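Abietadiene synthase, chloroplastic (Abies grandis, PDB 3S9V) is a chloroplastic terpene synthase, a mainly helical enzyme that combines a terpene synthase N-terminal domain with a metal-binding domain of the same family. Local coordinates at residues M325-L330 / S339-T344; V644-A649 / E659-I664; G678-D683 / Q717-V722. One frame throughout, in Å; residues are numbered along the deposited sequence.

How the interactions relate
Three small apolar contacts sample the two terpene synthase regions of the chain. Interaction 1 belongs to the N-terminal terpene synthase region, and its centre is 32 Å from that of interaction 2 and 28 Å from that of interaction 3; the nearest atoms stay about 19 and 18 Å apart, so it touches neither. Interactions 2 and 3 share the metal-binding region, with centres 24 Å and nearest atoms about 11 Å apart. Interaction 3 includes Asn682 and Asp683, which probably belong to the second metal-binding motif, as in relatives; interaction 2 packs against helix 521-541, whose C-terminal end carries most of the aspartate-rich motif that probably binds metal, as in relatives.

Interaction 1: residues M325-L330 / S339-T344; sequences MGLRIL and SDVLKT
Ser339 O accepts the backbone N-H of Leu342 at 3.1 Å, and both residues touch Leu327 across the contact. This link from one residue to the third one on, repeated by Lys343 N to Asp340 O, curls the chain into a turn and gathers Ser339, Val341 and Leu342 around a single methyl group. That methyl is Leu327 CD2. It rests 3.7 Å from Ser339 CA, so it meets the main chain of the turn as closely as any side chain. Val341 CG2 lies 3.8 Å from the same Leu327 CD2, the two side chains slanting across one another, and Leu342 adds its branch point, with CG 4.0 Å from Leu327 CD2. Leu327 reaches them by extending from the helix with CG opposite its own backbone N (chi1 172°). In Val341 the touching branch, CG2, is the one lodged between N and C of its own residue, which sends it across the gap.

Asp340 sends its CB away from 325-330, and Lys343 NZ pairs with Asp340 OD1 in a long salt bridge of 3.5 Å on the exposed side of the turn. Ser339 OG, in contrast, is buried and bonds weakly to Glu380 OE2. Elsewhere on the helix, Arg328 forms a salt bridge with Asp278. Helix 381-397 packs on Ser339 and Leu342 through Ile382 and Met383, while Cys372 of helix 363-373 touches Leu327.

Here the chain after helix 320-332 lies back against that helix within the N-terminal terpene synthase region. With no hydrogen bond between the segments and all four touching residues buried, their mutual attachment is nonpolar: it depends on the fit of one leucine methyl into a turn, rather than on directed bonds.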
# COMPACT_ATOMS: atom_id res chain seq x y z
N MET A 325 1.09 0.58 8.91
CA MET A 325 0.09 -0.12 8.10
C MET A 325 -1.29 0.28 8.61
O MET A 325 -2.15 0.75 7.85
CB MET A 325 0.24 -1.63 8.22
CG MET A 325 1.11 -2.30 7.17
SD MET A 325 0.33 -2.42 5.54
CE MET A 325 1.33 -1.31 4.69
N GLY A 326 -1.50 0.08 9.91
CA GLY A 326 -2.77 0.41 10.52
C GLY A 326 -3.17 1.86 10.33
O GLY A 326 -4.33 2.14 10.06
N LEU A 327 -2.22 2.78 10.49
CA LEU A 327 -2.53 4.20 10.33
C LEU A 327 -3.06 4.51 8.93
O LEU A 327 -4.09 5.18 8.80
CB LEU A 327 -1.30 5.07 10.64
CG LEU A 327 -1.45 6.57 10.34
CD1 LEU A 327 -2.69 7.12 11.03
CD2 LEU A 327 -0.19 7.30 10.79
N ARG A 328 -2.39 4.01 7.89
CA ARG A 328 -2.86 4.28 6.52
C ARG A 328 -4.20 3.63 6.19
O ARG A 328 -5.13 4.31 5.72
CB ARG A 328 -1.83 3.83 5.48
CG ARG A 328 -2.24 4.15 4.03
CD ARG A 328 -1.15 3.74 3.05
NE ARG A 328 -0.74 2.38 3.34
CZ ARG A 328 -1.30 1.29 2.83
NH1 ARG A 328 -0.86 0.09 3.19
NH2 ARG A 328 -2.28 1.40 1.94
N ILE A 329 -4.31 2.33 6.42
CA ILE A 329 -5.54 1.61 6.12
C ILE A 329 -6.75 2.04 6.95
O ILE A 329 -7.85 2.15 6.42
CB ILE A 329 -5.33 0.10 6.24
CG1 ILE A 329 -4.30 -0.36 5.21
CG2 ILE A 329 -6.66 -0.63 6.04
CD1 ILE A 329 -3.96 -1.84 5.26
N LEU A 330 -6.55 2.26 8.25
CA LEU A 330 -7.65 2.70 9.11
C LEU A 330 -8.07 4.11 8.71
O LEU A 330 -9.26 4.46 8.74
CB LEU A 330 -7.24 2.67 10.58
CG LEU A 330 -7.08 1.27 11.20
CD1 LEU A 330 -6.56 1.38 12.62
CD2 LEU A 330 -8.42 0.55 11.18
N SER A 339 -1.93 10.67 13.26
CA SER A 339 -0.57 10.41 12.81
C SER A 339 0.37 10.56 14.01
O SER A 339 1.57 10.29 13.89
CB SER A 339 -0.17 11.37 11.69
OG SER A 339 -0.29 12.71 12.13
N ASP A 340 -0.16 11.00 15.15
CA ASP A 340 0.68 11.14 16.35
C ASP A 340 1.28 9.80 16.76
O ASP A 340 2.28 9.77 17.48
CB ASP A 340 -0.13 11.68 17.54
CG ASP A 340 -0.58 13.11 17.35
OD1 ASP A 340 0.15 13.90 16.73
OD2 ASP A 340 -1.68 13.44 17.85
N VAL A 341 0.68 8.71 16.30
CA VAL A 341 1.18 7.37 16.63
C VAL A 341 2.63 7.19 16.16
O VAL A 341 3.39 6.45 16.78
CB VAL A 341 0.32 6.23 15.99
CG1 VAL A 341 -1.06 6.19 16.62
CG2 VAL A 341 0.21 6.44 14.49
N LEU A 342 3.00 7.86 15.08
CA LEU A 342 4.35 7.76 14.54
C LEU A 342 5.42 8.45 15.40
O LEU A 342 6.60 8.12 15.30
CB LEU A 342 4.41 8.33 13.13
CG LEU A 342 3.60 7.63 12.04
CD1 LEU A 342 3.86 8.33 10.72
CD2 LEU A 342 4.00 6.15 11.94
N LYS A 343 5.01 9.39 16.24
CA LYS A 343 5.96 10.10 17.10
C LYS A 343 6.76 9.13 17.97
O LYS A 343 7.91 9.38 18.31
CB LYS A 343 5.23 11.12 17.97
CG LYS A 343 4.87 12.43 17.24
CD LYS A 343 4.02 13.34 18.13
CE LYS A 343 3.95 14.77 17.59
NZ LYS A 343 3.44 14.87 16.19
N THR A 344 6.15 8.01 18.31
CA THR A 344 6.79 6.99 19.13
C THR A 344 8.07 6.43 18.49
O THR A 344 8.95 5.93 19.19
CB THR A 344 5.82 5.80 19.37
OG1 THR A 344 4.70 6.25 20.15
CG2 THR A 344 6.52 4.66 20.09

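Interaction 2: residues V644-A649 / E659-I664; sequences VVLISA and EVLSKI
Ile664 and Ala649 meet methyl to methyl, with Ile664 CD1 4.0 Å from Ala649 CB. The reach comes from Ile664: its CG1 stands in the confined position between the backbone N and the carbonyl carbon (chi1 63°), and the chain then runs on extended to CD1 (chi2 168°), so that the long branch is aimed at the short alanine. Leu646 meets the main chain of Ile664 instead. With CG set opposite its own carbonyl carbon (chi1 -65°) and an extended second torsion, it brings CD2 forward although its CB does not head directly for 659-664. Leu646 CD2 ends 3.5 Å from Ile664 O, an approach of a methyl to a main-chain oxygen, and 4.2 Å from Leu661 CD1. Leu661 likewise needs its outer branch to make the contact.

The backbone around these side chains is tied locally. Ile664 N bonds to Leu661 O at 2.8 Å, which turns the chain and places Leu661 and Ile664 together before Leu646. On the other segment Val644 O is gripped twice by Ser648, by OG at 2.8 Å and by N at 3.0 Å, from opposite faces of the carbonyl plane; the hydroxyl is thereby turned back onto its own helix. Ser662 OG similarly bonds to Glu659 O, and Lys663 NZ forms a salt bridge with Glu659 OE1, 2.7 Å long, well clear of the apolar patch.

The contact joins helix 641-648 to the segment around helix 658-661 in the metal-binding terpene synthase region. Val605 of helix 599-621 touches Leu646 and Tyr743 of helix 741-757 touches Ala649. Helix 641-648 also lies on Tyr527 of helix 521-541, whose C-terminal end carries most of the aspartate-rich motif that probably binds metal, as in relatives.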
# COMPACT_ATOMS: atom_id res chain seq x y z
N VAL A 644 -15.96 17.33 -16.55
CA VAL A 644 -15.92 15.89 -16.74
C VAL A 644 -16.61 15.19 -15.56
O VAL A 644 -17.43 14.29 -15.74
CB VAL A 644 -14.47 15.41 -16.84
CG1 VAL A 644 -14.43 13.90 -17.10
CG2 VAL A 644 -13.75 16.18 -17.95
N VAL A 645 -16.27 15.62 -14.35
CA VAL A 645 -16.86 15.04 -13.15
C VAL A 645 -18.37 15.27 -13.03
O VAL A 645 -19.13 14.34 -12.82
CB VAL A 645 -16.19 15.60 -11.88
CG1 VAL A 645 -16.97 15.19 -10.64
CG2 VAL A 645 -14.76 15.08 -11.79
N LEU A 646 -18.79 16.52 -13.17
CA LEU A 646 -20.20 16.85 -13.03
C LEU A 646 -21.12 16.14 -14.02
O LEU A 646 -22.27 15.83 -13.69
CB LEU A 646 -20.37 18.37 -13.10
CG LEU A 646 -19.69 19.08 -11.92
CD1 LEU A 646 -19.81 20.59 -12.07
CD2 LEU A 646 -20.31 18.63 -10.61
N ILE A 647 -20.64 15.87 -15.22
CA ILE A 647 -21.48 15.17 -16.18
C ILE A 647 -21.41 13.66 -15.93
O ILE A 647 -22.43 12.98 -16.00
CB ILE A 647 -21.08 15.54 -17.62
CG1 ILE A 647 -21.27 17.06 -17.80
CG2 ILE A 647 -21.94 14.77 -18.61
CD1 ILE A 647 -21.08 17.56 -19.19
N SER A 648 -20.23 13.14 -15.61
CA SER A 648 -20.08 11.71 -15.33
C SER A 648 -20.87 11.28 -14.08
O SER A 648 -21.37 10.16 -14.01
CB SER A 648 -18.60 11.37 -15.12
OG SER A 648 -17.83 11.59 -16.29
N ALA A 649 -20.96 12.18 -13.10
CA ALA A 649 -21.66 11.92 -11.84
C ALA A 649 -23.15 11.59 -12.00
O ALA A 649 -23.81 11.20 -11.03
CB ALA A 649 -21.51 13.12 -10.90
N GLU A 659 -28.45 17.08 -2.44
CA GLU A 659 -27.54 17.14 -1.31
C GLU A 659 -26.17 16.57 -1.68
O GLU A 659 -25.14 17.12 -1.29
CB GLU A 659 -28.11 16.38 -0.11
CG GLU A 659 -27.24 16.49 1.14
CD GLU A 659 -27.07 17.93 1.63
OE1 GLU A 659 -26.25 18.15 2.54
OE2 GLU A 659 -27.77 18.83 1.11
N VAL A 660 -26.15 15.46 -2.42
CA VAL A 660 -24.89 14.86 -2.84
C VAL A 660 -24.20 15.79 -3.83
O VAL A 660 -22.98 15.99 -3.77
CB VAL A 660 -25.11 13.48 -3.52
CG1 VAL A 660 -23.81 12.97 -4.10
CG2 VAL A 660 -25.65 12.48 -2.52
N LEU A 661 -24.97 16.36 -4.75
CA LEU A 661 -24.42 17.27 -5.75
C LEU A 661 -23.73 18.47 -5.09
O LEU A 661 -22.60 18.80 -5.44
CB LEU A 661 -25.52 17.75 -6.70
CG LEU A 661 -25.16 18.80 -7.76
CD1 LEU A 661 -24.03 18.30 -8.66
CD2 LEU A 661 -26.39 19.13 -8.58
N SER A 662 -24.41 19.10 -4.14
CA SER A 662 -23.86 20.26 -3.45
C SER A 662 -22.50 19.97 -2.82
O SER A 662 -21.76 20.89 -2.49
CB SER A 662 -24.83 20.75 -2.37
OG SER A 662 -24.89 19.83 -1.29
N LYS A 663 -22.17 18.69 -2.64
CA LYS A 663 -20.90 18.31 -2.05
C LYS A 663 -19.78 18.13 -3.08
O LYS A 663 -18.62 17.94 -2.72
CB LYS A 663 -21.06 17.02 -1.24
CG LYS A 663 -21.91 17.20 0.01
CD LYS A 663 -22.06 15.89 0.78
CE LYS A 663 -22.75 16.11 2.12
NZ LYS A 663 -24.12 16.67 1.97
N ILE A 664 -20.13 18.21 -4.36
CA ILE A 664 -19.12 18.04 -5.41
C ILE A 664 -19.29 19.03 -6.56
O ILE A 664 -18.62 18.90 -7.59
CB ILE A 664 -19.16 16.62 -6.01
CG1 ILE A 664 -20.52 16.39 -6.68
CG2 ILE A 664 -18.90 15.59 -4.91
CD1 ILE A 664 -20.58 15.14 -7.54

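Interaction 3: residues G678-D683 / Q717-V722; sequences GRLVND and QHVYSV
Next to Leu680, which meets Val719 and Val722 across the contact, the guanidinium group of Arg679 offers its edge to the carboxylate of Asp683, one turn further along the same helix. NE and NH1 of Arg679 both bond to the single oxygen OD1 of Asp683, at 3.0 and 3.1 Å, and this oxygen lies almost exactly in the guanidinium plane. From the carboxylate's standpoint the two differ: NH1 uses the syn lone pair of OD1, whereas NE comes from above the plane, 49° out of it. Asp683 OD2 is engaged as well, by Ala699 N and Tyr631 OH, so both oxygens are held and the carboxylate's rotation is fixed. On the partner helix His718 stacks its ring with that of Tyr703.

Asn682 and Asp683, with Thr686 four residues after Asn682, match the opening of the NSE/DTE motif of class I terpene synthases, which in relatives binds metal ions. Helix 669-693 is thus probably one of the helices lining the metal site, within the all-helical bundle characteristic of this family.

Leu680, two residues before the asparagine, turns toward helix 712-736 and makes the packing. Its CG stands opposite its own carbonyl carbon (chi1 -60°), and the fork beyond divides its methyls between two valines one turn apart. Leu680 CD1 lies 3.8 Å from Val722 CG1, the two side chains running nearly perpendicular, and 4.1 Å from Val719 O. Leu680 CD2 is 4.1 Å from Val719 CG1. Both valines use CG1, the branch opposite their backbone N, so the leucine meets matching methyls at 719 and 722. Beyond this wedge, Ile632 of helix 628-638 touches Leu680, and Val719 also rests on Thr684.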
# COMPACT_ATOMS: atom_id res chain seq x y z
N GLY A 678 -4.99 20.13 -10.68
CA GLY A 678 -4.84 19.71 -12.07
C GLY A 678 -4.21 20.83 -12.87
O GLY A 678 -3.27 20.62 -13.65
N ARG A 679 -4.73 22.04 -12.69
CA ARG A 679 -4.21 23.20 -13.40
C ARG A 679 -2.73 23.43 -13.14
O ARG A 679 -1.95 23.65 -14.07
CB ARG A 679 -4.95 24.46 -12.97
CG ARG A 679 -4.43 25.71 -13.67
CD ARG A 679 -5.12 25.85 -14.99
NE ARG A 679 -4.26 25.60 -16.13
CZ ARG A 679 -4.71 25.40 -17.37
NH1 ARG A 679 -3.85 25.19 -18.35
NH2 ARG A 679 -6.01 25.39 -17.62
N LEU A 680 -2.34 23.42 -11.87
CA LEU A 680 -0.95 23.67 -11.51
C LEU A 680 0.06 22.63 -12.00
O LEU A 680 1.15 22.99 -12.46
CB LEU A 680 -0.81 23.83 -9.98
CG LEU A 680 -1.62 24.96 -9.34
CD1 LEU A 680 -1.27 25.07 -7.86
CD2 LEU A 680 -1.30 26.27 -10.04
N VAL A 681 -0.28 21.35 -11.91
CA VAL A 681 0.66 20.33 -12.36
C VAL A 681 0.83 20.49 -13.86
O VAL A 681 1.95 20.42 -14.38
CB VAL A 681 0.18 18.90 -12.03
CG1 VAL A 681 -0.99 18.49 -12.92
CG2 VAL A 681 1.35 17.93 -12.19
N ASN A 682 -0.28 20.73 -14.55
CA ASN A 682 -0.29 20.92 -16.00
C ASN A 682 0.58 22.12 -16.40
O ASN A 682 1.36 22.04 -17.35
CB ASN A 682 -1.74 21.13 -16.46
CG ASN A 682 -1.86 21.32 -17.97
OD1 ASN A 682 -1.38 22.31 -18.52
ND2 ASN A 682 -2.52 20.37 -18.64
N ASP A 683 0.45 23.22 -15.66
CA ASP A 683 1.19 24.45 -15.93
C ASP A 683 2.69 24.40 -15.63
O ASP A 683 3.49 24.90 -16.41
CB ASP A 683 0.55 25.62 -15.17
CG ASP A 683 -0.59 26.28 -15.94
OD1 ASP A 683 -1.28 25.59 -16.73
OD2 ASP A 683 -0.81 27.49 -15.74
N GLN A 717 9.17 26.55 -8.09
CA GLN A 717 9.15 25.85 -6.82
C GLN A 717 7.96 26.28 -5.97
O GLN A 717 7.27 25.44 -5.39
CB GLN A 717 10.46 26.09 -6.04
CG GLN A 717 10.40 25.59 -4.61
CD GLN A 717 11.76 25.57 -3.94
OE1 GLN A 717 12.51 26.55 -3.98
NE2 GLN A 717 12.09 24.45 -3.30
N HIS A 718 7.72 27.59 -5.88
CA HIS A 718 6.59 28.07 -5.09
C HIS A 718 5.27 27.46 -5.59
O HIS A 718 4.41 27.09 -4.79
CB HIS A 718 6.51 29.59 -5.15
CG HIS A 718 5.27 30.15 -4.52
ND1 HIS A 718 4.18 30.55 -5.26
CD2 HIS A 718 4.92 30.32 -3.22
CE1 HIS A 718 3.21 30.95 -4.45
NE2 HIS A 718 3.64 30.81 -3.20
N VAL A 719 5.13 27.35 -6.90
CA VAL A 719 3.93 26.76 -7.49
C VAL A 719 3.81 25.28 -7.10
O VAL A 719 2.71 24.77 -6.93
CB VAL A 719 3.93 26.91 -9.01
CG1 VAL A 719 2.79 26.11 -9.61
CG2 VAL A 719 3.79 28.38 -9.38
N TYR A 720 4.95 24.60 -6.97
CA TYR A 720 4.97 23.20 -6.57
C TYR A 720 4.53 23.11 -5.12
O TYR A 720 3.93 22.13 -4.69
CB TYR A 720 6.38 22.61 -6.69
CG TYR A 720 6.80 22.26 -8.10
CD1 TYR A 720 8.11 22.47 -8.53
CD2 TYR A 720 5.89 21.71 -9.00
CE1 TYR A 720 8.51 22.14 -9.82
CE2 TYR A 720 6.28 21.38 -10.30
CZ TYR A 720 7.58 21.60 -10.70
OH TYR A 720 7.97 21.29 -11.99
N SER A 721 4.85 24.15 -4.37
CA SER A 721 4.49 24.21 -2.95
C SER A 721 2.98 24.36 -2.79
O SER A 721 2.36 23.66 -1.99
CB SER A 721 5.22 25.38 -2.29
OG SER A 721 5.09 25.30 -0.88
N VAL A 722 2.40 25.28 -3.55
CA VAL A 722 0.96 25.52 -3.52
C VAL A 722 0.21 24.24 -3.93
O VAL A 722 -0.77 23.85 -3.29
CB VAL A 722 0.55 26.66 -4.48
CG1 VAL A 722 -0.96 26.85 -4.47
CG2 VAL A 722 1.24 27.95 -4.07